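Local coordinates for protein alanine racemase, biosynthetic (Pseudomonas aeruginosa PAO1, PDB 6A2F) that belongs to the alanine racemase family, pairing an N-terminal TIM-type barrel with a C-terminal beta domain in a two-chain assembly, at residues Ser11-Asn16 with Thr47-Asp52; Leu236-Ile241 with Gly267-Gly272; His159-Asp164 with Glu172-Ser177; Gln105-Leu110 with His142-Ser147. One frame throughout, in Å; residues are numbered along the deposited sequence.

Overall arrangement
Read from the N terminus, the four contacts close one after another, and none nests in or crosses another. Contact 1 comes first, joining helix 10-22 to the end of helix 42-48 around strand 28-32 on the outside of the N-terminal barrel. Contact 4 follows, closing the segment between helices 103-112 and 135-145 with strand 118-123 inside it. Contact 3 is the shortest closure: the loop after strand 151-157 is held by helix 169-179, which follows it. Contact 2 lies in the C-terminal beta domain, pairing strands 234-246 and 264-269; its centre is about 41 Å from that of contact 3. Contacts 2 and 3 both touch the second subunit.

Contact 1 (Ser11-Asn16 with Thr47-Asp52); sequences SAIRHN and TALHDD
R14 sets off with CG anti to its own carbonyl carbon (chi1 -66°), and a bend at chi3 (79°) then turns its guanidinium toward D52, whose CG is likewise anti to the carbonyl carbon. The two side chains cross at about a right angle, and the arginine takes the carboxylate side-on, one nitrogen to each oxygen. R14 NE donates to D52 OD2 at 2.7 Å, and R14 NH2 to D52 OD1 at 2.7 Å. Both oxygens lie close to the guanidinium plane, but the carboxylate is turned 40° against it: OD1 is met on its syn side, OD2 from above the carboxylate plane. Two bonds fix the rotation of the guanidinium. Water 1 adds a third link, donating to D52 OD2 at 2.6 Å and to R14 O at 2.7 Å. Over one face of the guanidinium sits the carbonyl oxygen of A48, too badly angled to accept from NE.

L49, the first residue to leave the helical conformation, supplies the apolar part. Its CD2 approaches R14 CA at 4.0 Å, and its CD1 meets I13 CG2 at 3.9 Å. Y17 also touches L49, while Y215 and A233 lie on I13. Helix 10-22 here packs against the end of helix 42-48 and the turn that follows it, on the outer layer of a TIM-type barrel, the two helices coming just before and just after strand 28-32.

Contact 2 (Leu236-Ile241 with Gly267-Gly272); sequences LGAQLI and GTVSCG
L240 lays its CD2 against V269 CG2 at 3.9 Å, the two branched side chains crossing at a slant. The other methyl of the valine, CG1, stands anti to the backbone N (chi1 176°), and there it meets A238 CB at 3.6 Å. V307 of strand 305-308 touches L240, L305 of the same strand touches V269, and V321 touches both L240 and V269, so this apolar patch lies well inside the domain. Further along, A238 also packs on C271 CB, and L236 CD2 comes within 4.3 Å of C271 SG.

The frame for all this is an antiparallel pair of strands, 234-246 with 264-269, in the mixed beta sheet of the C-terminal domain. L240 and V269 form a non-hydrogen-bonded pair, and the bonds lie next to it: I241 N donates to T268 O at 2.8 Å, nearly straight at 172°, and S270 N donates to Q239 O at 3.1 Å. The regular strand ends at V269, and S270, still bonded through its N, is the centre of an inverse gamma turn. Its hydroxyl takes over a backbone role, accepting from Q239 N at 3.2 Å, and it is also hydrogen-bonded to the carbonyl oxygen of P3.

I241 has CG1 wedged between its backbone N and carbonyl carbon (chi1 62°), which brings that carbon to 3.4 Å from T268 O, while CG2 rests on S270 CB. The second subunit packs here too, with its E80 on I241 and its R130, a residue of a D-lysine pocket, on T268.

Contact 3 (His159-Asp164 with Glu172-Ser177); sequences HFACAD and EQQLES
F160 and Q174 mark the closest backbone approach, their CA atoms 6.8 Å apart, where the irregular run 159-164 passes the side of helix 169-179. Q174 spans the gap. Its CG lies anti to the carbonyl carbon (chi1 -74°) and the chain stays extended beyond it, carrying the carboxamide to the loop backbone. A161 N donates to Q174 OE1 at 2.9 Å, arriving in the carbonyl plane on a lone pair. The other end of the amide makes a weak, bent bond, Q174 NE2 to H159 O at 2.8 Å, and NE2 is also hydrogen-bonded to S126. Water 2 donates to Q174 OE1 at 2.7 Å and accepts from C162 N at 2.8 Å.

The F160 ring stands almost perpendicular to the amide (86°) and turns its edge to it, with CD1 3.7 Å from Q174 OE1. The same ring carbon lies 3.9 Å from Q174 CB. T171, A196 and A203 pack on F160 as well. H159, whose side chain is about 5 Å from a bound D-lysine, is hydrogen-bonded through ND1 to R209 and through NE2 to Y254 of the second subunit, a residue of a D-lysine pocket.

A buried carboxamide is thus satisfied at both ends, and its two ends are told apart by a backbone donor and a backbone acceptor. That probably sets which way round the amide lies and ties the loop at the subunit interface to the helix that follows it.

Contact 4 (Gln105-Leu110 with His142-Ser147); sequences QGEAFL and HARLRS
L145 CD2 carries the apolar part of this contact, resting on both L110 and F109. It meets L110 CD1 at 3.6 Å, the two leucines approaching at a slant. It also touches F109 CE2 at 3.8 Å, near the plane of the ring, so the phenyl offers its edge and not its face. F109 has CG anti to the backbone N (chi1 166°), which swings the ring toward the barrel strands: V151, L98 and I100 pack on it, together with Y88 of helix 87-93. V151 and I100 also lie against L145, so F109 and L145 help pack the layer between two neighbouring outer helices, 103-112 and 135-145, and the parallel strands beneath them. Within this TIM-type barrel the two helices follow one another in the alternation of strand and helix, with strand 118-123 between them.

Mixed packing comes next. The methylene CD of R144 passes L110 CD2 at 3.9 Å, the two side chains crossing at about a right angle.

Charge attraction completes the set. E107 OE1 faces R144 NH1 across 4.0 Å, a long salt bridge, with carboxylate and guanidinium planes 35° apart. R144 also makes a cation-pi contact with W141, which E107 and L110 touch as well.

No hydrogen bond links the two segments. Cohesion therefore rests on methyl and ring-edge contacts on the barrel side, and the long salt bridge between the exposed E107 and R144 probably adds a modest electrostatic attraction, with no hydrogen bond to set its geometry.

Contact 1 (Ser11-Asn16 with Thr47-Asp52)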
# COMPACT_ATOMS: atom_id res chain seq x y z
N SER A 11 -6.30 12.84 -19.52
CA SER A 11 -5.99 13.01 -20.94
C SER A 11 -4.58 12.53 -21.29
O SER A 11 -4.29 12.25 -22.46
CB SER A 11 -6.22 14.46 -21.37
OG SER A 11 -5.19 15.29 -20.90
N ALA A 12 -3.70 12.43 -20.30
CA ALA A 12 -2.41 11.75 -20.49
C ALA A 12 -2.62 10.25 -20.71
O ALA A 12 -1.93 9.63 -21.52
CB ALA A 12 -1.48 12.00 -19.31
N ILE A 13 -3.58 9.67 -19.99
CA ILE A 13 -3.94 8.25 -20.15
C ILE A 13 -4.52 8.01 -21.55
O ILE A 13 -4.16 7.02 -22.21
CB ILE A 13 -4.91 7.77 -19.04
CG1 ILE A 13 -4.19 7.78 -17.69
CG2 ILE A 13 -5.46 6.38 -19.35
CD1 ILE A 13 -5.11 7.68 -16.48
N ARG A 14 -5.39 8.91 -22.01
CA ARG A 14 -5.92 8.85 -23.38
C ARG A 14 -4.79 8.89 -24.40
O ARG A 14 -4.78 8.12 -25.36
CB ARG A 14 -6.92 9.98 -23.64
CG ARG A 14 -8.21 9.90 -22.83
CD ARG A 14 -9.24 10.91 -23.29
NE ARG A 14 -9.93 10.47 -24.50
CZ ARG A 14 -10.89 11.15 -25.13
NH1 ARG A 14 -11.29 12.33 -24.68
NH2 ARG A 14 -11.45 10.65 -26.22
N HIS A 15 -3.83 9.80 -24.19
CA HIS A 15 -2.64 9.93 -25.04
C HIS A 15 -1.82 8.64 -25.07
O HIS A 15 -1.47 8.15 -26.15
CB HIS A 15 -1.77 11.11 -24.57
CG HIS A 15 -0.52 11.30 -25.37
ND1 HIS A 15 0.64 10.61 -25.12
CD2 HIS A 15 -0.26 12.11 -26.43
CE1 HIS A 15 1.57 10.98 -25.99
NE2 HIS A 15 1.04 11.89 -26.79
N ASN A 16 -1.52 8.08 -23.90
CA ASN A 16 -0.70 6.88 -23.81
C ASN A 16 -1.39 5.67 -24.42
O ASN A 16 -0.73 4.81 -25.01
CB ASN A 16 -0.32 6.59 -22.36
CG ASN A 16 0.52 7.69 -21.74
OD1 ASN A 16 1.23 8.43 -22.42
ND2 ASN A 16 0.44 7.80 -20.42
N THR A 47 -14.11 5.94 -17.63
CA THR A 47 -14.91 7.05 -18.17
C THR A 47 -14.14 7.83 -19.24
O THR A 47 -14.69 8.18 -20.28
CB THR A 47 -15.41 7.98 -17.04
OG1 THR A 47 -16.21 7.23 -16.13
CG2 THR A 47 -16.22 9.15 -17.59
N ALA A 48 -12.86 8.09 -18.98
CA ALA A 48 -12.00 8.77 -19.95
C ALA A 48 -11.76 7.91 -21.20
O ALA A 48 -11.68 8.45 -22.31
CB ALA A 48 -10.68 9.16 -19.30
N LEU A 49 -11.65 6.59 -21.02
CA LEU A 49 -11.43 5.64 -22.12
C LEU A 49 -12.72 4.92 -22.55
O LEU A 49 -12.67 3.85 -23.17
CB LEU A 49 -10.35 4.62 -21.75
CG LEU A 49 -8.91 5.09 -21.45
CD1 LEU A 49 -8.10 3.97 -20.81
CD2 LEU A 49 -8.21 5.63 -22.70
N HIS A 50 -13.86 5.52 -22.22
CA HIS A 50 -15.18 4.93 -22.48
C HIS A 50 -15.39 4.61 -23.97
O HIS A 50 -15.89 3.54 -24.31
CB HIS A 50 -16.28 5.86 -21.97
CG HIS A 50 -17.66 5.27 -22.06
ND1 HIS A 50 -18.34 4.80 -20.96
CD2 HIS A 50 -18.48 5.09 -23.12
CE1 HIS A 50 -19.52 4.35 -21.34
NE2 HIS A 50 -19.63 4.51 -22.64
N ASP A 51 -15.01 5.54 -24.83
CA ASP A 51 -15.16 5.38 -26.28
C ASP A 51 -13.85 5.07 -26.98
O ASP A 51 -13.83 4.39 -28.00
CB ASP A 51 -15.80 6.64 -26.88
CG ASP A 51 -17.07 7.05 -26.16
OD1 ASP A 51 -17.97 6.20 -26.00
OD2 ASP A 51 -17.18 8.23 -25.75
N ASP A 52 -12.74 5.57 -26.42
CA ASP A 52 -11.41 5.35 -26.97
C ASP A 52 -11.02 3.87 -27.00
O ASP A 52 -10.45 3.40 -27.99
CB ASP A 52 -10.34 6.11 -26.18
CG ASP A 52 -10.32 7.60 -26.48
OD1 ASP A 52 -11.22 8.10 -27.19
OD2 ASP A 52 -9.39 8.28 -26.00
O HOH W 1 -7.02 7.29 -26.58

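Contact 2 (Leu236-Ile241 with Gly267-Gly272)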
# COMPACT_ATOMS: atom_id res chain seq x y z
N LEU A 236 1.75 12.88 -7.33
CA LEU A 236 1.55 12.85 -5.89
C LEU A 236 2.24 14.05 -5.25
O LEU A 236 3.47 14.12 -5.22
CB LEU A 236 2.05 11.52 -5.29
CG LEU A 236 1.76 11.25 -3.80
CD1 LEU A 236 0.27 11.17 -3.53
CD2 LEU A 236 2.47 10.00 -3.32
N GLY A 237 1.44 15.00 -4.78
CA GLY A 237 1.96 16.24 -4.21
C GLY A 237 1.65 16.38 -2.73
O GLY A 237 0.55 16.08 -2.28
N ALA A 238 2.65 16.82 -1.98
CA ALA A 238 2.49 17.12 -0.56
C ALA A 238 3.07 18.49 -0.22
O ALA A 238 3.29 19.32 -1.12
CB ALA A 238 3.12 16.03 0.29
N GLN A 239 3.32 18.73 1.06
CA GLN A 239 3.87 20.00 1.52
C GLN A 239 4.86 19.84 2.66
O GLN A 239 4.81 18.86 3.41
CB GLN A 239 2.74 20.93 2.00
CG GLN A 239 2.26 21.93 0.96
CD GLN A 239 1.01 22.66 1.39
OE1 GLN A 239 0.91 23.11 2.54
NE2 GLN A 239 0.04 22.77 0.49
N LEU A 240 5.76 20.81 2.78
CA LEU A 240 6.59 20.95 3.97
C LEU A 240 5.70 21.45 5.10
O LEU A 240 5.06 22.48 4.98
CB LEU A 240 7.73 21.94 3.72
CG LEU A 240 8.84 21.57 2.74
CD1 LEU A 240 9.82 22.73 2.66
CD2 LEU A 240 9.56 20.29 3.14
N ILE A 241 5.67 20.68 6.19
CA ILE A 241 4.85 20.99 7.36
C ILE A 241 5.72 21.36 8.57
O ILE A 241 5.21 21.79 9.61
CB ILE A 241 3.88 19.84 7.72
CG1 ILE A 241 4.65 18.56 8.09
CG2 ILE A 241 2.91 19.59 6.57
CD1 ILE A 241 3.80 17.44 8.65
N GLY A 267 13.51 19.26 6.62
CA GLY A 267 12.08 19.52 6.46
C GLY A 267 11.24 18.27 6.52
O GLY A 267 11.63 17.23 6.00
N THR A 268 10.07 18.37 7.16
CA THR A 268 9.14 17.25 7.27
C THR A 268 7.99 17.40 6.27
O THR A 268 7.44 18.49 6.10
CB THR A 268 8.60 17.11 8.72
OG1 THR A 268 9.71 17.05 9.63
CG2 THR A 268 7.74 15.85 8.89
N VAL A 269 7.65 16.29 5.61
CA VAL A 269 6.66 16.28 4.53
C VAL A 269 5.42 15.48 4.92
O VAL A 269 5.51 14.45 5.61
CB VAL A 269 7.28 15.73 3.23
CG1 VAL A 269 6.24 15.60 2.12
CG2 VAL A 269 8.43 16.61 2.77
N SER A 270 4.26 15.95 4.47
CA SER A 270 2.97 15.35 4.76
C SER A 270 2.66 14.13 3.88
O SER A 270 1.66 14.10 3.15
CB SER A 270 1.86 16.40 4.63
OG SER A 270 1.95 17.06 3.38
N CYS A 271 3.55 13.14 3.94
CA CYS A 271 3.39 11.88 3.21
C CYS A 271 4.19 10.79 3.90
O CYS A 271 5.34 11.01 4.26
CB CYS A 271 3.84 12.02 1.75
SG CYS A 271 3.60 10.53 0.75
N GLY A 272 3.59 9.63 4.08
CA GLY A 272 4.25 8.50 4.73
C GLY A 272 3.82 7.17 4.15
O GLY A 272 3.06 7.13 3.18

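Contact 3 (His159-Asp164 with Glu172-Ser177)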
# COMPACT_ATOMS: atom_id res chain seq x y z
N HIS A 159 1.44 -14.80 -21.47
CA HIS A 159 2.03 -13.62 -20.86
C HIS A 159 3.54 -13.81 -20.65
O HIS A 159 3.96 -14.85 -20.14
CB HIS A 159 1.32 -13.32 -19.53
CG HIS A 159 1.69 -12.01 -18.91
ND1 HIS A 159 1.22 -10.80 -19.37
CD2 HIS A 159 2.48 -11.73 -17.85
CE1 HIS A 159 1.71 -9.83 -18.63
NE2 HIS A 159 2.48 -10.36 -17.70
N PHE A 160 4.32 -12.81 -21.05
CA PHE A 160 5.79 -12.84 -20.95
C PHE A 160 6.28 -12.67 -19.52
O PHE A 160 5.63 -11.99 -18.73
CB PHE A 160 6.42 -11.72 -21.79
CG PHE A 160 6.40 -11.97 -23.27
CD1 PHE A 160 7.09 -13.04 -23.83
CD2 PHE A 160 5.73 -11.09 -24.12
CE1 PHE A 160 7.09 -13.25 -25.20
CE2 PHE A 160 5.73 -11.29 -25.50
CZ PHE A 160 6.41 -12.37 -26.04
N ALA A 161 7.43 -13.26 -19.21
CA ALA A 161 8.05 -13.10 -17.89
C ALA A 161 9.17 -12.05 -17.85
O ALA A 161 9.48 -11.51 -16.78
CB ALA A 161 8.57 -14.44 -17.38
N CYS A 162 9.77 -11.77 -19.00
CA CYS A 162 10.98 -10.95 -19.05
C CYS A 162 11.00 -9.99 -20.25
O CYS A 162 12.08 -9.54 -20.65
CB CYS A 162 12.23 -11.82 -19.09
SG CYS A 162 12.34 -13.11 -17.83
N ALA A 163 9.84 -9.68 -20.80
CA ALA A 163 9.75 -8.74 -21.91
C ALA A 163 10.29 -7.35 -21.55
O ALA A 163 10.54 -6.53 -22.44
CB ALA A 163 8.32 -8.64 -22.42
N ASP A 164 10.49 -7.10 -20.26
CA ASP A 164 11.05 -5.83 -19.77
C ASP A 164 12.54 -5.67 -20.13
O ASP A 164 13.05 -4.56 -20.23
CB ASP A 164 10.86 -5.69 -18.26
CG ASP A 164 11.68 -6.68 -17.46
OD1 ASP A 164 11.57 -7.90 -17.70
OD2 ASP A 164 12.45 -6.24 -16.58
N GLU A 172 12.09 -15.49 -26.25
CA GLU A 172 12.05 -16.25 -27.51
C GLU A 172 11.37 -17.60 -27.31
O GLU A 172 10.54 -18.00 -28.12
CB GLU A 172 13.46 -16.41 -28.10
CG GLU A 172 13.52 -17.05 -29.49
CD GLU A 172 12.74 -16.29 -30.56
OE1 GLU A 172 12.11 -16.95 -31.42
OE2 GLU A 172 12.73 -15.04 -30.54
N GLN A 173 11.72 -18.28 -26.21
CA GLN A 173 11.08 -19.54 -25.84
C GLN A 173 9.57 -19.41 -25.72
O GLN A 173 8.83 -20.27 -26.19
CB GLN A 173 11.62 -20.06 -24.51
CG GLN A 173 12.96 -20.77 -24.57
CD GLN A 173 13.35 -21.35 -23.22
OE1 GLN A 173 12.56 -22.05 -22.58
NE2 GLN A 173 14.57 -21.05 -22.78
N GLN A 174 9.12 -18.33 -25.07
CA GLN A 174 7.70 -18.09 -24.82
C GLN A 174 6.95 -17.81 -26.12
O GLN A 174 5.81 -18.26 -26.30
CB GLN A 174 7.50 -16.94 -23.83
CG GLN A 174 7.82 -17.31 -22.39
CD GLN A 174 7.39 -16.25 -21.40
OE1 GLN A 174 8.14 -15.33 -21.08
NE2 GLN A 174 6.16 -16.38 -20.90
N LEU A 175 7.60 -17.07 -27.01
CA LEU A 175 7.04 -16.71 -28.31
C LEU A 175 6.90 -17.95 -29.20
O LEU A 175 5.88 -18.13 -29.87
CB LEU A 175 7.91 -15.63 -28.96
CG LEU A 175 7.47 -14.71 -30.11
CD1 LEU A 175 8.34 -14.92 -31.34
CD2 LEU A 175 5.99 -14.78 -30.46
N GLU A 176 7.93 -18.80 -29.18
CA GLU A 176 7.92 -20.06 -29.94
C GLU A 176 6.85 -21.02 -29.44
O GLU A 176 6.20 -21.70 -30.24
CB GLU A 176 9.30 -20.72 -29.92
CG GLU A 176 10.28 -20.16 -30.94
CD GLU A 176 11.71 -20.59 -30.70
OE1 GLU A 176 11.94 -21.66 -30.08
OE2 GLU A 176 12.63 -19.86 -31.14
N SER A 177 6.68 -21.07 -28.12
CA SER A 177 5.63 -21.88 -27.49
C SER A 177 4.25 -21.43 -27.97
O SER A 177 3.43 -22.25 -28.38
CB SER A 177 5.73 -21.78 -25.97
OG SER A 177 4.62 -22.42 -25.35
O HOH W 2 9.51 -13.07 -21.49

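Contact 4 (Gln105-Leu110 with His142-Ser147)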
# COMPACT_ATOMS: atom_id res chain seq x y z
N GLN A 105 -10.64 -25.07 -13.08
CA GLN A 105 -11.38 -23.93 -13.62
C GLN A 105 -12.17 -24.31 -14.88
O GLN A 105 -13.35 -23.99 -15.00
CB GLN A 105 -10.43 -22.78 -13.93
CG GLN A 105 -11.11 -21.48 -14.31
CD GLN A 105 -10.12 -20.35 -14.48
OE1 GLN A 105 -9.22 -20.41 -15.31
NE2 GLN A 105 -10.29 -19.29 -13.69
N GLY A 106 -11.51 -25.00 -15.81
CA GLY A 106 -12.16 -25.47 -17.03
C GLY A 106 -13.36 -26.36 -16.76
O GLY A 106 -14.39 -26.26 -17.44
N GLU A 107 -13.22 -27.22 -15.75
CA GLU A 107 -14.29 -28.11 -15.34
C GLU A 107 -15.45 -27.31 -14.72
O GLU A 107 -16.62 -27.66 -14.90
CB GLU A 107 -13.75 -29.17 -14.37
CG GLU A 107 -14.29 -30.57 -14.59
CD GLU A 107 -14.08 -31.09 -16.01
OE1 GLU A 107 -12.93 -31.44 -16.37
OE2 GLU A 107 -15.07 -31.16 -16.76
N ALA A 108 -15.12 -26.23 -14.01
CA ALA A 108 -16.13 -25.36 -13.41
C ALA A 108 -16.97 -24.64 -14.48
O ALA A 108 -18.19 -24.48 -14.32
CB ALA A 108 -15.49 -24.37 -12.46
N PHE A 109 -16.31 -24.21 -15.56
CA PHE A 109 -17.01 -23.58 -16.68
C PHE A 109 -17.97 -24.56 -17.36
O PHE A 109 -19.13 -24.24 -17.59
CB PHE A 109 -16.02 -23.01 -17.70
CG PHE A 109 -16.65 -22.66 -19.02
CD1 PHE A 109 -17.42 -21.51 -19.15
CD2 PHE A 109 -16.49 -23.50 -20.12
CE1 PHE A 109 -18.01 -21.19 -20.36
CE2 PHE A 109 -17.08 -23.18 -21.34
CZ PHE A 109 -17.84 -22.02 -21.46
N LEU A 110 -17.46 -25.75 -17.68
CA LEU A 110 -18.28 -26.83 -18.23
C LEU A 110 -19.51 -27.12 -17.37
O LEU A 110 -20.62 -27.23 -17.90
CB LEU A 110 -17.44 -28.10 -18.39
CG LEU A 110 -16.78 -28.47 -19.73
CD1 LEU A 110 -16.42 -27.26 -20.57
CD2 LEU A 110 -15.56 -29.35 -19.52
N HIS A 142 -8.84 -27.26 -26.29
CA HIS A 142 -9.31 -26.70 -27.56
C HIS A 142 -10.28 -27.68 -28.23
O HIS A 142 -11.36 -27.27 -28.67
CB HIS A 142 -8.15 -26.36 -28.50
CG HIS A 142 -8.60 -25.73 -29.78
ND1 HIS A 142 -8.98 -26.47 -30.88
CD2 HIS A 142 -8.74 -24.43 -30.13
CE1 HIS A 142 -9.34 -25.65 -31.86
NE2 HIS A 142 -9.20 -24.40 -31.43
N ALA A 143 -9.89 -28.95 -28.29
CA ALA A 143 -10.72 -30.03 -28.85
C ALA A 143 -12.09 -30.14 -28.16
O ALA A 143 -13.10 -30.40 -28.81
CB ALA A 143 -9.99 -31.36 -28.79
N ARG A 144 -12.12 -29.93 -26.85
CA ARG A 144 -13.36 -29.99 -26.09
C ARG A 144 -14.24 -28.77 -26.35
O ARG A 144 -15.46 -28.90 -26.46
CB ARG A 144 -13.08 -30.13 -24.59
CG ARG A 144 -14.18 -30.82 -23.79
CD ARG A 144 -13.71 -31.28 -22.40
NE ARG A 144 -12.27 -31.59 -22.39
CZ ARG A 144 -11.59 -32.04 -21.34
NH1 ARG A 144 -12.20 -32.26 -20.17
NH2 ARG A 144 -10.29 -32.27 -21.46
N LEU A 145 -13.62 -27.60 -26.48
CA LEU A 145 -14.34 -26.33 -26.41
C LEU A 145 -14.69 -25.67 -27.75
O LEU A 145 -15.55 -24.80 -27.78
CB LEU A 145 -13.59 -25.33 -25.52
CG LEU A 145 -13.54 -25.65 -24.03
CD1 LEU A 145 -12.55 -24.73 -23.32
CD2 LEU A 145 -14.92 -25.54 -23.39
N ARG A 146 -14.02 -26.08 -28.83
CA ARG A 146 -14.16 -25.40 -30.13
C ARG A 146 -15.60 -25.30 -30.65
O ARG A 146 -15.97 -24.28 -31.24
CB ARG A 146 -13.23 -26.01 -31.19
CG ARG A 146 -13.33 -25.39 -32.59
CD ARG A 146 -12.82 -23.95 -32.67
NE ARG A 146 -13.85 -22.95 -32.37
CZ ARG A 146 -13.66 -21.63 -32.42
NH1 ARG A 146 -12.49 -21.12 -32.77
NH2 ARG A 146 -14.66 -20.81 -32.13
N SER A 147 -16.40 -26.35 -30.45
CA SER A 147 -17.81 -26.32 -30.85
C SER A 147 -18.77 -26.51 -29.67
O SER A 147 -19.93 -26.91 -29.85
CB SER A 147 -18.09 -27.35 -31.97
OG SER A 147 -18.03 -28.68 -31.49